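Side-chain contacts in L-serine ammonia-lyase (Rhizomucor miehei CAU432, PDB 5C3U), which belongs to the pyridoxal-phosphate-dependent enzymes and carries its cofactor, pyridoxal-5'-phosphate, covalently attached to the protein chain: residues A[39-44]-A[164-169]; A[52-57]-A[160-165]. All blocks are in the same frame, centred on the assembly; numbering follows the deposited sequence.

Contact 1. Residues A[39-44]-A[164-169]; sequences FLKMEN and KTQLND
Lys-41 meets Gln-166 through a hydrogen bond, and Phe-39 meets Leu-167 through a CH-pi contact. Together they join strand 37-42 of the six-stranded mixed sheet to the C-terminal end of helix 150-166, which closes in a Schellman motif. NZ of Lys-41 donates to OE1 of Gln-166 at 2.8 Å. The C=O...N angle at OE1 is 116°, and NZ stands 29° out of the carbonyl plane. The two side chains cross at about a right angle. Lys-41 starts with CG anti to its backbone N (chi1 -176°) and then bends at the next bond, which carries the ammonium group over to the helix.

The second pair is apolar. CD2 of Leu-167 sits over one face of the Phe-39 ring, 4.0 Å above its plane and offset toward the rim. CD2 of Leu-167 is 4.1 Å from both CD1 and CE1 of Phe-39.

Further out, the buried Lys-41 NZ also forms a salt bridge with Glu-162 and a hydrogen bond with the carbonyl O of Thr-22. That same carbonyl accepts NE2 of Gln-166. The amide therefore has a partner at each end, which fixes its rotation. Leu-24 of the edge strand 24-26 packs on Phe-39, Gln-166 and Leu-167, while His-26 meets the Phe-39 ring.

The end of the helix positions Leu-167, the first residue to leave helical geometry. Asn-168, with positive phi, donates from N to Thr-165 O at 2.9 Å, and Asp-169 N reaches back to Lys-164 O at 2.8 Å.

Contact 2. Residues A[52-57]-A[160-165]; sequences KMRGIG and VQELKT. With PLP (pyridoxal-5'-phosphate), chain B.
Arg-54 of helix 52-67 and Glu-162 of helix 150-166 face each other in a two-pronged salt bridge. It is the sole direct link between 52-57 and 160-165. Arg-54 lies two residues after the cofactor lysine, Lys-52.

Lys-52 opens the segment. Its NZ is covalently bonded to C4A of pyridoxal-5'-phosphate at 1.6 Å. A lysine joined to C4A is the attachment expected of the internal aldimine in this enzyme family. NZ of Lys-52 also makes a weak hydrogen bond to O3 of the cofactor at 2.6 Å. Met-53 turns to another neighbour and packs on Tyr-87 and Cys-88 of helix 79-92.

Arg-54 comes next. CG lies anti to the carbonyl carbon (chi1 -63°), and the chain then runs extended to NE, which carries the guanidinium across to the second helix. Glu-162 comes from the opposite direction, also extended beyond CG. The grip is end-on: NH1 of Arg-54 reaches OE2 of Glu-162 at 2.9 Å, and its NH2 reaches OE1 of Glu-162 at 2.8 Å. Both bonds are fairly straight. The acceptors lie close to the guanidinium plane, but the donors stand well above the carboxylate plane. The two flat groups are turned 52° against each other.

Ile-56 closes a turn of the helix, its N bonded to Lys-52 O at 2.7 Å. Its side chain packs on Val-85 and Ile-152.

Outside the segments, NE of Arg-54 forms a further salt bridge with Glu-43, and NH2 also bonds to Thr-158 OG1. Thr-22 N donates to OE2 of Glu-162. The buried arginine is thus gripped by carboxylates at both NE and its outer nitrogens. This probably stabilises its positive charge and keeps the guanidinium from rotating.

Of the segments involved, strand 37-42 comes first along the chain, and helix 52-67 follows it. The chain then runs through all four strands of the parallel sheet before it enters helix 150-166. There contact 2 closes a loop of 102 residues. Contact 1 closes a wider loop of 119 residues at the end of the same helix and just past it. The two loops nest, and their later segments share Lys-164 and Thr-165. Helix 150-166 is thereby tied both to the mixed sheet and to the helix that bears the cofactor lysine. The contacts lie about 10 Å apart, centre to centre. Besides the salt bridges Lys-41 to Glu-162 and Glu-43 to Arg-54, they touch where Lys-41 CD packs on Leu-163 CD2 at 3.8 Å.

Contact 1. Residues A[39-44]-A[164-169]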
ATOM      1  N   PHE A  39       2.259 -10.239  14.217  1.00 27.73           N
ATOM      2  CA  PHE A  39       1.700  -8.940  14.549  1.00 27.70           C
ATOM      3  C   PHE A  39       1.188  -8.280  13.276  1.00 28.08           C
ATOM      4  O   PHE A  39       1.813  -8.391  12.219  1.00 27.62           O
ATOM      5  CB  PHE A  39       2.749  -8.042  15.179  1.00 29.18           C
ATOM      6  CG  PHE A  39       3.201  -8.501  16.532  1.00 30.33           C
ATOM      7  CD1 PHE A  39       4.333  -9.308  16.662  1.00 32.63           C
ATOM      8  CD2 PHE A  39       2.495  -8.127  17.671  1.00 33.14           C
ATOM      9  CE1 PHE A  39       4.747  -9.728  17.921  1.00 33.82           C
ATOM     10  CE2 PHE A  39       2.912  -8.535  18.928  1.00 34.25           C
ATOM     11  CZ  PHE A  39       4.034  -9.340  19.048  1.00 34.74           C
ATOM     12  N   LEU A  40       0.072  -7.582  13.393  1.00 24.71           N
ATOM     13  CA  LEU A  40      -0.554  -6.952  12.241  1.00 26.73           C
ATOM     14  C   LEU A  40      -0.562  -5.443  12.438  1.00 27.33           C
ATOM     15  O   LEU A  40      -1.141  -4.945  13.410  1.00 27.49           O
ATOM     16  CB  LEU A  40      -1.983  -7.476  12.080  1.00 28.17           C
ATOM     17  CG  LEU A  40      -2.143  -8.998  12.016  1.00 28.75           C
ATOM     18  CD1 LEU A  40      -3.618  -9.354  12.003  1.00 32.00           C
ATOM     19  CD2 LEU A  40      -1.417  -9.587  10.817  1.00 29.24           C
ATOM     20  N   LYS A  41       0.105  -4.725  11.530  1.00 27.38           N
ATOM     21  CA  LYS A  41       0.149  -3.256  11.575  1.00 26.55           C
ATOM     22  C   LYS A  41      -1.057  -2.713  10.794  1.00 27.38           C
ATOM     23  O   LYS A  41      -1.131  -2.866   9.575  1.00 25.57           O
ATOM     24  CB  LYS A  41       1.487  -2.758  10.997  1.00 26.06           C
ATOM     25  CG  LYS A  41       1.704  -1.254  11.064  1.00 26.64           C
ATOM     26  CD  LYS A  41       1.568  -0.721  12.489  1.00 26.51           C
ATOM     27  CE  LYS A  41       2.159   0.683  12.572  1.00 26.24           C
ATOM     28  NZ  LYS A  41       1.884   1.306  13.905  1.00 25.52           N
ATOM     29  N   MET A  42      -2.021  -2.116  11.502  1.00 26.28           N
ATOM     30  CA  MET A  42      -3.355  -1.855  10.952  1.00 27.74           C
ATOM     31  C   MET A  42      -3.544  -0.485  10.272  1.00 28.78           C
ATOM     32  O   MET A  42      -4.181   0.415  10.821  1.00 27.69           O
ATOM     33  CB  MET A  42      -4.433  -2.037  12.046  1.00 29.17           C
ATOM     34  CG  MET A  42      -4.378  -3.399  12.738  1.00 30.44           C
ATOM     35  SD  MET A  42      -4.671  -4.749  11.576  1.00 36.14           S
ATOM     36  CE  MET A  42      -6.379  -4.411  11.159  1.00 34.35           C
ATOM     37  N   GLU A  43      -3.043  -0.357   9.050  1.00 26.78           N
ATOM     38  CA  GLU A  43      -3.194   0.890   8.275  1.00 28.37           C
ATOM     39  C   GLU A  43      -4.612   1.213   7.755  1.00 27.18           C
ATOM     40  O   GLU A  43      -4.866   2.321   7.237  1.00 25.97           O
ATOM     41  CB  GLU A  43      -2.144   0.901   7.156  1.00 27.26           C
ATOM     42  CG  GLU A  43      -0.723   0.796   7.697  1.00 28.51           C
ATOM     43  CD  GLU A  43      -0.360   1.981   8.594  1.00 30.47           C
ATOM     44  OE1 GLU A  43      -0.411   3.131   8.107  1.00 30.22           O
ATOM     45  OE2 GLU A  43      -0.017   1.760   9.777  1.00 29.75           O
ATOM     46  N   ASN A  44      -5.542   0.261   7.883  1.00 27.95           N
ATOM     47  CA  ASN A  44      -6.939   0.513   7.519  1.00 30.29           C
ATOM     48  C   ASN A  44      -7.583   1.540   8.435  1.00 30.11           C
ATOM     49  O   ASN A  44      -8.647   2.074   8.125  1.00 33.26           O
ATOM     50  CB  ASN A  44      -7.754  -0.791   7.514  1.00 31.69           C
ATOM     51  CG  ASN A  44      -7.647  -1.558   8.830  1.00 35.46           C
ATOM     52  OD1 ASN A  44      -6.567  -1.657   9.424  1.00 36.73           O
ATOM     53  ND2 ASN A  44      -8.762  -2.118   9.285  1.00 34.76           N
ATOM     54  N   LYS A 164       9.082   0.254  15.812  1.00 35.45           N
ATOM     55  CA  LYS A 164      10.200   0.179  16.748  1.00 38.53           C
ATOM     56  C   LYS A 164       9.731   0.354  18.187  1.00 39.43           C
ATOM     57  O   LYS A 164      10.137  -0.408  19.073  1.00 41.44           O
ATOM     58  CB  LYS A 164      11.254   1.235  16.408  1.00 40.03           C
ATOM     59  CG  LYS A 164      12.461   1.227  17.333  1.00 43.07           C
ATOM     60  CD  LYS A 164      13.620   2.018  16.758  1.00 42.78           C
ATOM     61  CE  LYS A 164      14.923   1.436  17.275  1.00 45.64           C
ATOM     62  NZ  LYS A 164      16.121   2.197  16.843  1.00 48.26           N
ATOM     63  N   THR A 165       8.881   1.353  18.408  1.00 37.68           N
ATOM     64  CA  THR A 165       8.311   1.596  19.724  1.00 38.12           C
ATOM     65  C   THR A 165       7.395   0.446  20.133  1.00 36.87           C
ATOM     66  O   THR A 165       7.550  -0.134  21.215  1.00 36.37           O
ATOM     67  CB  THR A 165       7.546   2.933  19.756  1.00 40.13           C
ATOM     68  OG1 THR A 165       8.463   3.994  19.490  1.00 43.49           O
ATOM     69  CG2 THR A 165       6.923   3.164  21.116  1.00 41.22           C
ATOM     70  N   GLN A 166       6.455   0.107  19.255  1.00 34.08           N
ATOM     71  CA  GLN A 166       5.463  -0.917  19.554  1.00 32.75           C
ATOM     72  C   GLN A 166       6.072  -2.287  19.810  1.00 33.04           C
ATOM     73  O   GLN A 166       5.515  -3.072  20.574  1.00 34.86           O
ATOM     74  CB  GLN A 166       4.415  -0.984  18.444  1.00 32.61           C
ATOM     75  CG  GLN A 166       3.576   0.276  18.380  1.00 31.21           C
ATOM     76  CD  GLN A 166       2.646   0.306  17.182  1.00 32.27           C
ATOM     77  OE1 GLN A 166       3.042  -0.020  16.061  1.00 30.22           O
ATOM     78  NE2 GLN A 166       1.417   0.738  17.407  1.00 32.21           N
ATOM     79  N   LEU A 167       7.217  -2.574  19.195  1.00 32.75           N
ATOM     80  CA  LEU A 167       7.880  -3.860  19.411  1.00 35.56           C
ATOM     81  C   LEU A 167       8.998  -3.778  20.452  1.00 37.66           C
ATOM     82  O   LEU A 167       9.834  -4.688  20.545  1.00 36.65           O
ATOM     83  CB  LEU A 167       8.447  -4.410  18.103  1.00 34.24           C
ATOM     84  CG  LEU A 167       7.431  -4.856  17.048  1.00 34.01           C
ATOM     85  CD1 LEU A 167       8.170  -5.143  15.751  1.00 35.61           C
ATOM     86  CD2 LEU A 167       6.657  -6.077  17.534  1.00 34.56           C
ATOM     87  N   ASN A 168       9.018  -2.678  21.208  1.00 40.25           N
ATOM     88  CA  ASN A 168       9.969  -2.502  22.318  1.00 43.39           C
ATOM     89  C   ASN A 168      11.421  -2.625  21.867  1.00 45.65           C
ATOM     90  O   ASN A 168      12.246  -3.227  22.551  1.00 45.62           O
ATOM     91  CB  ASN A 168       9.670  -3.506  23.442  1.00 46.07           C
ATOM     92  CG  ASN A 168       8.233  -3.432  23.932  1.00 48.97           C
ATOM     93  OD1 ASN A 168       7.795  -2.407  24.443  1.00 52.14           O
ATOM     94  ND2 ASN A 168       7.494  -4.531  23.784  1.00 52.08           N
ATOM     95  N   ASP A 169      11.719  -2.050  20.702  1.00 45.95           N
ATOM     96  CA  ASP A 169      13.058  -2.086  20.100  1.00 45.74           C
ATOM     97  C   ASP A 169      13.604  -3.493  19.779  1.00 43.41           C
ATOM     98  O   ASP A 169      14.790  -3.647  19.495  1.00 43.36           O
ATOM     99  CB  ASP A 169      14.048  -1.266  20.951  1.00 51.40           C
ATOM    100  CG  ASP A 169      15.334  -0.917  20.206  1.00 58.37           C
ATOM    101  OD1 ASP A 169      15.379  -1.057  18.959  1.00 59.73           O
ATOM    102  OD2 ASP A 169      16.310  -0.505  20.877  1.00 60.81           O
TER

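Contact 2. Residues A[52-57]-A[160-165]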
ATOM      1  N   LYS A  52      -1.768   4.914   2.377  1.00 20.32           N
ATOM      2  CA  LYS A  52      -1.492   6.090   1.544  1.00 21.44           C
ATOM      3  C   LYS A  52      -1.507   7.370   2.338  1.00 23.03           C
ATOM      4  O   LYS A  52      -0.788   8.321   2.004  1.00 23.45           O
ATOM      5  CB  LYS A  52      -2.442   6.214   0.332  1.00 21.93           C
ATOM      6  CG  LYS A  52      -2.289   5.098  -0.702  1.00 22.88           C
ATOM      7  CD  LYS A  52      -0.896   5.220  -1.332  1.00 23.21           C
ATOM      8  CE  LYS A  52      -0.810   4.454  -2.634  1.00 24.85           C
ATOM      9  NZ  LYS A  52      -1.281   3.057  -2.435  1.00 24.91           N
ATOM     10  N   MET A  53      -2.318   7.416   3.397  1.00 23.75           N
ATOM     11  CA  MET A  53      -2.336   8.591   4.260  1.00 24.85           C
ATOM     12  C   MET A  53      -0.929   9.005   4.751  1.00 25.41           C
ATOM     13  O   MET A  53      -0.651  10.205   4.894  1.00 24.98           O
ATOM     14  CB  MET A  53      -3.292   8.346   5.426  1.00 28.86           C
ATOM     15  CG  MET A  53      -4.078   9.540   5.927  1.00 32.74           C
ATOM     16  SD  MET A  53      -4.881  10.558   4.668  1.00 41.00           S
ATOM     17  CE  MET A  53      -3.669  11.785   4.893  1.00 23.80           C
ATOM     18  N   ARG A  54      -0.021   8.045   4.969  1.00 23.87           N
ATOM     19  CA  ARG A  54       1.344   8.389   5.415  1.00 23.46           C
ATOM     20  C   ARG A  54       2.121   9.078   4.294  1.00 23.13           C
ATOM     21  O   ARG A  54       2.553  10.236   4.443  1.00 24.06           O
ATOM     22  CB  ARG A  54       2.128   7.150   5.889  1.00 23.58           C
ATOM     23  CG  ARG A  54       1.523   6.468   7.110  1.00 25.10           C
ATOM     24  CD  ARG A  54       2.371   5.288   7.549  1.00 25.68           C
ATOM     25  NE  ARG A  54       1.733   4.589   8.658  1.00 27.84           N
ATOM     26  CZ  ARG A  54       1.956   4.848   9.943  1.00 26.15           C
ATOM     27  NH1 ARG A  54       1.301   4.141  10.856  1.00 25.25           N
ATOM     28  NH2 ARG A  54       2.831   5.791  10.319  1.00 24.58           N
ATOM     29  N   GLY A  55       2.341   8.352   3.192  1.00 22.78           N
ATOM     30  CA  GLY A  55       3.122   8.879   2.070  1.00 22.91           C
ATOM     31  C   GLY A  55       2.476  10.086   1.430  1.00 23.15           C
ATOM     32  O   GLY A  55       3.126  11.131   1.225  1.00 23.45           O
ATOM     33  N   ILE A  56       1.184   9.942   1.094  1.00 23.77           N
ATOM     34  CA  ILE A  56       0.463  10.989   0.363  1.00 25.14           C
ATOM     35  C   ILE A  56       0.244  12.204   1.257  1.00 24.65           C
ATOM     36  O   ILE A  56       0.392  13.343   0.799  1.00 24.41           O
ATOM     37  CB  ILE A  56      -0.846  10.466  -0.274  1.00 24.95           C
ATOM     38  CG1 ILE A  56      -0.546   9.265  -1.183  1.00 28.59           C
ATOM     39  CG2 ILE A  56      -1.606  11.581  -0.998  1.00 28.81           C
ATOM     40  CD1 ILE A  56       0.447   9.556  -2.294  1.00 29.04           C
ATOM     41  N   GLY A  57      -0.050  11.959   2.536  1.00 24.86           N
ATOM     42  CA  GLY A  57      -0.134  13.012   3.560  1.00 24.64           C
ATOM     43  C   GLY A  57       1.113  13.873   3.615  1.00 24.79           C
ATOM     44  O   GLY A  57       1.021  15.095   3.649  1.00 25.90           O
ATOM     45  N   VAL A 160       7.870   2.708  10.419  1.00 26.12           N
ATOM     46  CA  VAL A 160       8.913   1.923  11.087  1.00 29.34           C
ATOM     47  C   VAL A 160       9.259   2.498  12.458  1.00 30.25           C
ATOM     48  O   VAL A 160       9.457   1.751  13.415  1.00 29.59           O
ATOM     49  CB  VAL A 160      10.148   1.730  10.192  1.00 28.27           C
ATOM     50  CG1 VAL A 160      11.255   1.023  10.962  1.00 28.73           C
ATOM     51  CG2 VAL A 160       9.755   0.936   8.955  1.00 29.92           C
ATOM     52  N   GLN A 161       9.284   3.828  12.548  1.00 31.20           N
ATOM     53  CA  GLN A 161       9.444   4.527  13.820  1.00 33.87           C
ATOM     54  C   GLN A 161       8.378   4.082  14.823  1.00 32.66           C
ATOM     55  O   GLN A 161       8.684   3.810  15.990  1.00 34.70           O
ATOM     56  CB  GLN A 161       9.406   6.046  13.609  1.00 34.56           C
ATOM     57  N   GLU A 162       7.133   3.967  14.360  1.00 32.66           N
ATOM     58  CA  GLU A 162       6.058   3.409  15.177  1.00 31.34           C
ATOM     59  C   GLU A 162       6.323   1.954  15.574  1.00 32.65           C
ATOM     60  O   GLU A 162       6.196   1.593  16.752  1.00 32.01           O
ATOM     61  CB  GLU A 162       4.710   3.524  14.457  1.00 32.09           C
ATOM     62  CG  GLU A 162       4.053   4.890  14.565  1.00 33.22           C
ATOM     63  CD  GLU A 162       2.802   5.031  13.704  1.00 34.18           C
ATOM     64  OE1 GLU A 162       2.625   6.118  13.089  1.00 31.26           O
ATOM     65  OE2 GLU A 162       1.987   4.070  13.641  1.00 32.80           O
ATOM     66  N   LEU A 163       6.693   1.129  14.592  1.00 31.55           N
ATOM     67  CA  LEU A 163       6.938  -0.295  14.817  1.00 33.74           C
ATOM     68  C   LEU A 163       8.014  -0.544  15.870  1.00 35.51           C
ATOM     69  O   LEU A 163       7.864  -1.446  16.704  1.00 35.07           O
ATOM     70  CB  LEU A 163       7.334  -0.997  13.521  1.00 32.03           C
ATOM     71  CG  LEU A 163       6.258  -1.332  12.490  1.00 32.77           C
ATOM     72  CD1 LEU A 163       6.916  -2.204  11.415  1.00 30.43           C
ATOM     73  CD2 LEU A 163       5.081  -2.058  13.127  1.00 31.72           C
ATOM     74  N   LYS A 164       9.082   0.254  15.812  1.00 35.45           N
ATOM     75  CA  LYS A 164      10.200   0.179  16.748  1.00 38.53           C
ATOM     76  C   LYS A 164       9.731   0.354  18.187  1.00 39.43           C
ATOM     77  O   LYS A 164      10.137  -0.408  19.073  1.00 41.44           O
ATOM     78  CB  LYS A 164      11.254   1.235  16.408  1.00 40.03           C
ATOM     79  CG  LYS A 164      12.461   1.227  17.333  1.00 43.07           C
ATOM     80  CD  LYS A 164      13.620   2.018  16.758  1.00 42.78           C
ATOM     81  CE  LYS A 164      14.923   1.436  17.275  1.00 45.64           C
ATOM     82  NZ  LYS A 164      16.121   2.197  16.843  1.00 48.26           N
ATOM     83  N   THR A 165       8.881   1.353  18.408  1.00 37.68           N
ATOM     84  CA  THR A 165       8.311   1.596  19.724  1.00 38.12           C
ATOM     85  C   THR A 165       7.395   0.446  20.133  1.00 36.87           C
ATOM     86  O   THR A 165       7.550  -0.134  21.215  1.00 36.37           O
ATOM     87  CB  THR A 165       7.546   2.933  19.756  1.00 40.13           C
ATOM     88  OG1 THR A 165       8.463   3.994  19.490  1.00 43.49           O
ATOM     89  CG2 THR A 165       6.923   3.164  21.116  1.00 41.22           C
TER
HETATM   90  N1  PLP B 401      -1.659  -1.756  -0.458  1.00 26.72           N
HETATM   91  C2  PLP B 401      -2.561  -0.764  -0.559  1.00 26.55           C
HETATM   92  C2A PLP B 401      -3.989  -0.932  -0.098  1.00 26.39           C
HETATM   93  C3  PLP B 401      -2.149   0.512  -1.148  1.00 26.84           C
HETATM   94  O3  PLP B 401      -3.044   1.544  -1.260  1.00 28.00           O
HETATM   95  C4  PLP B 401      -0.737   0.634  -1.569  1.00 27.32           C
HETATM   96  C4A PLP B 401      -0.258   1.904  -2.135  1.00 27.96           C
HETATM   97  C5  PLP B 401       0.174  -0.530  -1.411  1.00 28.88           C
HETATM   98  C6  PLP B 401      -0.363  -1.687  -0.840  1.00 27.81           C
HETATM   99  C5A PLP B 401       1.644  -0.483  -1.834  1.00 29.08           C
HETATM  100  O4P PLP B 401       1.802   0.538  -2.811  1.00 29.63           O
HETATM  101  P   PLP B 401       3.180   1.113  -3.442  1.00 24.57           P
HETATM  102  O1P PLP B 401       3.683   2.194  -2.551  1.00 26.22           O
HETATM  103  O2P PLP B 401       4.160  -0.056  -3.649  1.00 25.29           O
HETATM  104  O3P PLP B 401       2.635   1.599  -4.738  1.00 26.21           O